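PDB 7B7P: type IV pilus biogenesis protein PilB from Streptococcus sanguinis, which serves as a bimodular minor type IV pilin with a direct role in adhesion, carrying a metal-binding von Willebrand factor A-like module. Local coordinates for residues F168-S173 with E248-D253; G254-G259 with I286-L291. One frame throughout, in Å; residues are numbered along the deposited sequence.

Both contacts border the metal ion-dependent adhesion site (MIDAS) of the von Willebrand factor A-like module, and their centres are 13 Å apart. Contact 1 brings in the DxSxS motif of 168-173, contact 2 Thr256, probably the MIDAS threonine; a bound magnesium ion lies about 3 Å from the side chains of both Ser171 and Thr256. Segments 248-253 and 254-259 are consecutive, so one loop leads from the first contact into the second. The two also touch directly: Gly172 N is 3.1 Å from Gly254 O, a probable hydrogen bond, and Asp169 OD2 packs 3.4 Å from Thr256 CG2. Asp284, a magnesium-binding residue of this protein, lies just before 286-291 in the chain.

Contact 1: F168-S173 with E248-D253; sequences FDTSGS and ENLNPD
The DxSxS motif of a MIDAS, here Asp169, Ser171 and Ser173 at the end of strand 162-169, is flanked by the loop 248-253 where Thr170 and Gly172 meet Pro252 and Asp253. One backbone hydrogen bond joins the segments: Asp253 N donates to Thr170 O at 2.9 Å, with a nearly straight N-H...O angle of 168°. The same oxygen receives a CA-H...O contact from Pro252 CA at 3.4 Å. Beside it, the Pro252 ring brings CB to 3.3 Å from Ser171 O, while the backbones come nearest at Gly172 and Asp253, whose CA atoms are 3.8 Å apart. Further along, a methyl pair extends the contact: Thr170 CG2, placed beside its own backbone N, meets Leu250 CD2 at 3.9 Å, the two side chains crossing at about a right angle. On the metal-facing side, Asp169 OD1 forms an Asx turn by accepting Ser171 N at 2.8 Å, nearly along the C-O axis. It also accepts Ser171 OG at 2.9 Å on the syn side, so two bonds from one residue fix this carboxylate oxygen. Its other oxygen, OD2, is held by Thr283 OG1 and Asp284 N. Ser173, a magnesium-binding residue of this protein, hydrogen-bonds through OG to Asp284 OD2, linking the motif to the loop after strand 276-283.

Contact 2: G254-G259 with I286-L291; sequences GVTNPG and IPNAYL
This is a buried contact between two loops at the MIDAS end of the von Willebrand factor A-like module: Thr256 and Asn257, just before helix 258-270, meet Pro287, Asn288 and Ala289, which lead into strand 289-291. Thr256 and Asn288 are joined by a pair of hydrogen bonds. Thr256 N donates to the side-chain oxygen Asn288 OD1 at 2.8 Å with an N-H...O angle of 151°, and lies in the plane of that side-chain carbonyl; Asn288 N returns a straighter bond to Thr256 O at 3.1 Å and 174°. With CG between its own backbone N and carbonyl carbon (chi1 62°), Asn288 turns OD1 toward Thr256 N. Val255 leans on the same amide, its CB 3.4 Å from Asn288 OD1, and sets CG2 against Ala289 CB at 3.8 Å. Asn257 lays its side chain along Ala289 and Tyr290, with CB 3.8 Å from Ala289 CB. As the N-cap of helix 258-270, Asn257 OD1 accepts from Asp260 N, while ND2 donates to Thr221 O. A water 3.1 Å from Thr256 OG1 reaches Asn288 ND2 only weakly. The backbone of Thr256, whose side chain is about 3 Å from the magnesium ion, is thus held at N and O by Asn288, consistent with a second-shell role.

Contact 1: F168-S173 with E248-D253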
ATOM      1  N   PHE A 168       2.766  -2.790  16.993  1.00 62.72           N
ATOM      2  CA  PHE A 168       1.911  -1.947  17.816  1.00 60.90           C
ATOM      3  C   PHE A 168       2.636  -1.492  19.074  1.00 56.76           C
ATOM      4  O   PHE A 168       3.147  -2.313  19.836  1.00 60.92           O
ATOM      5  CB  PHE A 168       0.622  -2.684  18.196  1.00 62.48           C
ATOM      6  CG  PHE A 168      -0.365  -2.856  17.060  1.00 62.65           C
ATOM      7  CD1 PHE A 168      -0.194  -2.221  15.844  1.00 64.78           C
ATOM      8  CD2 PHE A 168      -1.491  -3.651  17.237  1.00 70.49           C
ATOM      9  CE1 PHE A 168      -1.112  -2.385  14.815  1.00 66.63           C
ATOM     10  CE2 PHE A 168      -2.406  -3.819  16.229  1.00 66.73           C
ATOM     11  CZ  PHE A 168      -2.227  -3.185  15.016  1.00 67.71           C
ATOM     12  N   ASP A 169       2.647  -0.180  19.291  1.00 56.78           N
ATOM     13  CA  ASP A 169       3.130   0.409  20.525  1.00 58.92           C
ATOM     14  C   ASP A 169       2.300  -0.112  21.704  1.00 63.54           C
ATOM     15  O   ASP A 169       1.067  -0.043  21.690  1.00 64.07           O
ATOM     16  CB  ASP A 169       3.038   1.937  20.384  1.00 54.61           C
ATOM     17  CG  ASP A 169       3.671   2.717  21.535  1.00 58.51           C
ATOM     18  OD1 ASP A 169       3.708   2.262  22.696  1.00 63.51           O
ATOM     19  OD2 ASP A 169       4.091   3.866  21.278  1.00 60.85           O
ATOM     20  N   THR A 170       2.980  -0.680  22.704  1.00 60.17           N
ATOM     21  CA  THR A 170       2.350  -1.170  23.927  1.00 62.07           C
ATOM     22  C   THR A 170       2.931  -0.481  25.153  1.00 60.84           C
ATOM     23  O   THR A 170       2.949  -1.058  26.238  1.00 67.14           O
ATOM     24  CB  THR A 170       2.472  -2.696  24.081  1.00 62.99           C
ATOM     25  OG1 THR A 170       3.837  -3.079  24.318  1.00 63.23           O
ATOM     26  CG2 THR A 170       1.944  -3.450  22.868  1.00 59.05           C
ATOM     27  N   SER A 171       3.371   0.765  25.010  1.00 59.16           N
ATOM     28  CA  SER A 171       3.895   1.490  26.159  1.00 61.91           C
ATOM     29  C   SER A 171       2.787   1.793  27.189  1.00 64.47           C
ATOM     30  O   SER A 171       1.589   1.638  26.934  1.00 63.76           O
ATOM     31  CB  SER A 171       4.579   2.778  25.704  1.00 59.14           C
ATOM     32  OG  SER A 171       3.650   3.691  25.167  1.00 63.70           O
ATOM     33  N   GLY A 172       3.214   2.254  28.370  1.00 65.17           N
ATOM     34  CA  GLY A 172       2.276   2.496  29.455  1.00 67.69           C
ATOM     35  C   GLY A 172       1.241   3.560  29.141  1.00 68.33           C
ATOM     36  O   GLY A 172       0.106   3.488  29.620  1.00 71.56           O
ATOM     37  N   SER A 173       1.606   4.550  28.323  1.00 67.33           N
ATOM     38  CA  SER A 173       0.648   5.571  27.909  1.00 69.16           C
ATOM     39  C   SER A 173      -0.591   4.972  27.239  1.00 65.69           C
ATOM     40  O   SER A 173      -1.642   5.625  27.186  1.00 65.98           O
ATOM     41  CB  SER A 173       1.347   6.569  26.963  1.00 66.91           C
ATOM     42  OG  SER A 173       1.627   5.964  25.705  1.00 61.99           O
ATOM     43  N   GLU A 248      -4.414 -10.666  28.511  1.00 96.35           N
ATOM     44  CA  GLU A 248      -3.041 -10.782  28.982  1.00 97.42           C
ATOM     45  C   GLU A 248      -2.039 -10.328  27.924  1.00 90.67           C
ATOM     46  O   GLU A 248      -0.871 -10.099  28.255  1.00 88.68           O
ATOM     47  CB  GLU A 248      -2.743 -12.223  29.424  1.00 98.14           C
ATOM     48  CG  GLU A 248      -3.297 -13.309  28.507  1.00102.62           C
ATOM     49  CD  GLU A 248      -4.509 -14.035  29.092  1.00111.69           C
ATOM     50  OE1 GLU A 248      -5.564 -13.385  29.298  1.00105.79           O
ATOM     51  OE2 GLU A 248      -4.401 -15.262  29.342  1.00115.02           O
ATOM     52  N   ASN A 249      -2.477 -10.177  26.673  1.00 88.51           N
ATOM     53  CA  ASN A 249      -1.671  -9.647  25.584  1.00 83.81           C
ATOM     54  C   ASN A 249      -1.866  -8.137  25.446  1.00 79.95           C
ATOM     55  O   ASN A 249      -2.848  -7.564  25.932  1.00 80.88           O
ATOM     56  CB  ASN A 249      -2.031 -10.332  24.270  1.00 79.16           C
ATOM     57  CG  ASN A 249      -1.732 -11.809  24.288  1.00 83.88           C
ATOM     58  OD1 ASN A 249      -0.885 -12.273  25.053  1.00 81.79           O
ATOM     59  ND2 ASN A 249      -2.415 -12.558  23.428  1.00 81.58           N
ATOM     60  N   LEU A 250      -0.911  -7.499  24.759  1.00 78.33           N
ATOM     61  CA  LEU A 250      -0.943  -6.056  24.500  1.00 72.42           C
ATOM     62  C   LEU A 250      -1.187  -5.265  25.780  1.00 76.36           C
ATOM     63  O   LEU A 250      -1.891  -4.255  25.788  1.00 72.67           O
ATOM     64  CB  LEU A 250      -2.002  -5.699  23.462  1.00 73.62           C
ATOM     65  CG  LEU A 250      -1.930  -6.344  22.086  1.00 75.82           C
ATOM     66  CD1 LEU A 250      -3.299  -6.205  21.426  1.00 68.87           C
ATOM     67  CD2 LEU A 250      -0.845  -5.684  21.240  1.00 68.48           C
ATOM     68  N   ASN A 251      -0.620  -5.734  26.877  1.00 74.28           N
ATOM     69  CA  ASN A 251      -0.828  -5.060  28.141  1.00 70.64           C
ATOM     70  C   ASN A 251       0.076  -3.834  28.228  1.00 75.84           C
ATOM     71  O   ASN A 251       1.296  -3.967  28.097  1.00 73.50           O
ATOM     72  CB  ASN A 251      -0.559  -6.016  29.286  1.00 73.49           C
ATOM     73  CG  ASN A 251      -0.996  -5.465  30.598  1.00 77.40           C
ATOM     74  OD1 ASN A 251      -0.173  -5.208  31.476  1.00 82.37           O
ATOM     75  ND2 ASN A 251      -2.303  -5.246  30.745  1.00 87.36           N
ATOM     76  N   PRO A 252      -0.470  -2.634  28.433  1.00 73.67           N
ATOM     77  CA  PRO A 252       0.359  -1.424  28.350  1.00 70.15           C
ATOM     78  C   PRO A 252       1.360  -1.358  29.489  1.00 73.46           C
ATOM     79  O   PRO A 252       0.998  -1.535  30.654  1.00 70.79           O
ATOM     80  CB  PRO A 252      -0.663  -0.283  28.429  1.00 68.56           C
ATOM     81  CG  PRO A 252      -1.950  -0.903  27.922  1.00 68.24           C
ATOM     82  CD  PRO A 252      -1.909  -2.321  28.432  1.00 69.41           C
ATOM     83  N   ASP A 253       2.630  -1.102  29.127  1.00 68.89           N
ATOM     84  CA  ASP A 253       3.752  -0.986  30.062  1.00 73.39           C
ATOM     85  C   ASP A 253       5.053  -0.665  29.315  1.00 66.63           C
ATOM     86  O   ASP A 253       5.282  -1.197  28.227  1.00 64.39           O
ATOM     87  CB  ASP A 253       3.924  -2.278  30.871  1.00 69.06           C
ATOM     88  CG  ASP A 253       4.981  -2.153  31.950  1.00 73.91           C
ATOM     89  OD1 ASP A 253       4.806  -1.324  32.877  1.00 77.86           O
ATOM     90  OD2 ASP A 253       5.996  -2.885  31.865  1.00 81.64           O
TER

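Contact 2: G254-G259 with I286-L291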
ATOM      1  N   GLY A 254       5.900   0.197  29.879  1.00 64.54           N
ATOM      2  CA  GLY A 254       7.183   0.537  29.272  1.00 67.04           C
ATOM      3  C   GLY A 254       7.196   1.863  28.520  1.00 62.05           C
ATOM      4  O   GLY A 254       6.248   2.654  28.544  1.00 63.33           O
ATOM      5  N   VAL A 255       8.320   2.098  27.834  1.00 64.08           N
ATOM      6  CA  VAL A 255       8.533   3.300  27.029  1.00 60.46           C
ATOM      7  C   VAL A 255       8.352   2.963  25.545  1.00 61.84           C
ATOM      8  O   VAL A 255       7.695   1.980  25.203  1.00 57.85           O
ATOM      9  CB  VAL A 255       9.922   3.902  27.319  1.00 65.42           C
ATOM     10  CG1 VAL A 255       9.911   4.593  28.673  1.00 62.82           C
ATOM     11  CG2 VAL A 255      11.000   2.809  27.271  1.00 56.80           C
ATOM     12  N   THR A 256       8.915   3.769  24.645  1.00 64.63           N
ATOM     13  CA  THR A 256       8.587   3.685  23.221  1.00 57.99           C
ATOM     14  C   THR A 256       9.865   3.479  22.409  1.00 55.41           C
ATOM     15  O   THR A 256      10.644   4.416  22.219  1.00 56.46           O
ATOM     16  CB  THR A 256       7.826   4.948  22.782  1.00 58.83           C
ATOM     17  OG1 THR A 256       6.695   5.140  23.648  1.00 61.92           O
ATOM     18  CG2 THR A 256       7.334   4.839  21.324  1.00 52.22           C
ATOM     19  N   ASN A 257      10.061   2.260  21.906  1.00 59.70           N
ATOM     20  CA  ASN A 257      11.270   1.851  21.189  1.00 53.33           C
ATOM     21  C   ASN A 257      10.830   1.358  19.814  1.00 53.54           C
ATOM     22  O   ASN A 257      10.829   0.149  19.541  1.00 56.68           O
ATOM     23  CB  ASN A 257      12.029   0.768  21.961  1.00 54.05           C
ATOM     24  CG  ASN A 257      13.422   0.450  21.370  1.00 59.84           C
ATOM     25  OD1 ASN A 257      13.716   0.802  20.230  1.00 57.52           O
ATOM     26  ND2 ASN A 257      14.278  -0.219  22.163  1.00 53.37           N
ATOM     27  N   PRO A 258      10.424   2.266  18.930  1.00 57.02           N
ATOM     28  CA  PRO A 258       9.897   1.831  17.628  1.00 53.64           C
ATOM     29  C   PRO A 258      10.924   1.109  16.764  1.00 53.47           C
ATOM     30  O   PRO A 258      10.562   0.190  16.011  1.00 51.74           O
ATOM     31  CB  PRO A 258       9.421   3.149  16.986  1.00 51.69           C
ATOM     32  CG  PRO A 258      10.277   4.204  17.610  1.00 50.00           C
ATOM     33  CD  PRO A 258      10.552   3.740  19.021  1.00 55.39           C
ATOM     34  N   GLY A 259      12.198   1.485  16.850  1.00 52.37           N
ATOM     35  CA  GLY A 259      13.217   0.746  16.118  1.00 52.09           C
ATOM     36  C   GLY A 259      13.188  -0.746  16.404  1.00 55.80           C
ATOM     37  O   GLY A 259      13.243  -1.571  15.482  1.00 57.27           O
ATOM     38  N   ILE A 286       6.286  10.022  21.738  1.00 53.28           N
ATOM     39  CA  ILE A 286       7.586  10.424  21.213  1.00 58.26           C
ATOM     40  C   ILE A 286       8.574   9.271  21.369  1.00 58.54           C
ATOM     41  O   ILE A 286       8.682   8.691  22.471  1.00 59.19           O
ATOM     42  CB  ILE A 286       8.088  11.654  21.939  1.00 59.65           C
ATOM     43  CG1 ILE A 286       7.052  12.784  21.927  1.00 56.47           C
ATOM     44  CG2 ILE A 286       9.438  12.077  21.350  1.00 54.27           C
ATOM     45  CD1 ILE A 286       7.390  13.835  23.007  1.00 55.21           C
ATOM     46  N   PRO A 287       9.311   8.915  20.325  1.00 53.20           N
ATOM     47  CA  PRO A 287      10.397   7.935  20.474  1.00 57.27           C
ATOM     48  C   PRO A 287      11.357   8.323  21.589  1.00 55.19           C
ATOM     49  O   PRO A 287      11.842   9.453  21.657  1.00 53.92           O
ATOM     50  CB  PRO A 287      11.086   7.969  19.105  1.00 56.34           C
ATOM     51  CG  PRO A 287      10.030   8.417  18.163  1.00 52.68           C
ATOM     52  CD  PRO A 287       9.194   9.410  18.943  1.00 52.47           C
ATOM     53  N   ASN A 288      11.620   7.380  22.489  1.00 53.30           N
ATOM     54  CA  ASN A 288      12.472   7.722  23.623  1.00 54.27           C
ATOM     55  C   ASN A 288      13.293   6.532  24.101  1.00 57.86           C
ATOM     56  O   ASN A 288      13.699   6.517  25.267  1.00 59.19           O
ATOM     57  CB  ASN A 288      11.631   8.261  24.830  1.00 54.90           C
ATOM     58  CG  ASN A 288      10.640   7.230  25.354  1.00 55.86           C
ATOM     59  OD1 ASN A 288      10.442   6.152  24.762  1.00 58.89           O
ATOM     60  ND2 ASN A 288      10.043   7.533  26.489  1.00 60.58           N
ATOM     61  N   ALA A 289      13.500   5.516  23.262  1.00 59.36           N
ATOM     62  CA  ALA A 289      14.272   4.351  23.661  1.00 54.40           C
ATOM     63  C   ALA A 289      14.909   3.722  22.424  1.00 55.48           C
ATOM     64  O   ALA A 289      14.391   3.839  21.309  1.00 55.94           O
ATOM     65  CB  ALA A 289      13.386   3.340  24.416  1.00 55.61           C
ATOM     66  N   TYR A 290      16.034   3.044  22.637  1.00 57.20           N
ATOM     67  CA  TYR A 290      16.749   2.342  21.571  1.00 59.52           C
ATOM     68  C   TYR A 290      17.619   1.284  22.231  1.00 57.59           C
ATOM     69  O   TYR A 290      17.865   1.331  23.438  1.00 61.24           O
ATOM     70  CB  TYR A 290      17.583   3.309  20.700  1.00 53.59           C
ATOM     71  CG  TYR A 290      18.562   4.175  21.517  1.00 59.84           C
ATOM     72  CD1 TYR A 290      18.159   5.385  22.081  1.00 56.84           C
ATOM     73  CD2 TYR A 290      19.877   3.762  21.734  1.00 55.38           C
ATOM     74  CE1 TYR A 290      19.039   6.155  22.836  1.00 61.22           C
ATOM     75  CE2 TYR A 290      20.749   4.513  22.472  1.00 56.35           C
ATOM     76  CZ  TYR A 290      20.337   5.701  23.034  1.00 62.75           C
ATOM     77  OH  TYR A 290      21.225   6.447  23.787  1.00 61.39           O
ATOM     78  N   LEU A 291      18.041   0.296  21.443  1.00 61.52           N
ATOM     79  CA  LEU A 291      18.958  -0.738  21.913  1.00 57.28           C
ATOM     80  C   LEU A 291      20.326  -0.545  21.279  1.00 60.78           C
ATOM     81  O   LEU A 291      20.422  -0.184  20.105  1.00 58.12           O
ATOM     82  CB  LEU A 291      18.435  -2.138  21.594  1.00 56.18           C
ATOM     83  CG  LEU A 291      17.185  -2.468  22.404  1.00 62.86           C
ATOM     84  CD1 LEU A 291      16.632  -3.836  22.068  1.00 62.88           C
ATOM     85  CD2 LEU A 291      17.511  -2.364  23.865  1.00 59.30           C
TER
HETATM   86  O   HOH W   1       6.834   6.372  26.492  1.00 48.02           O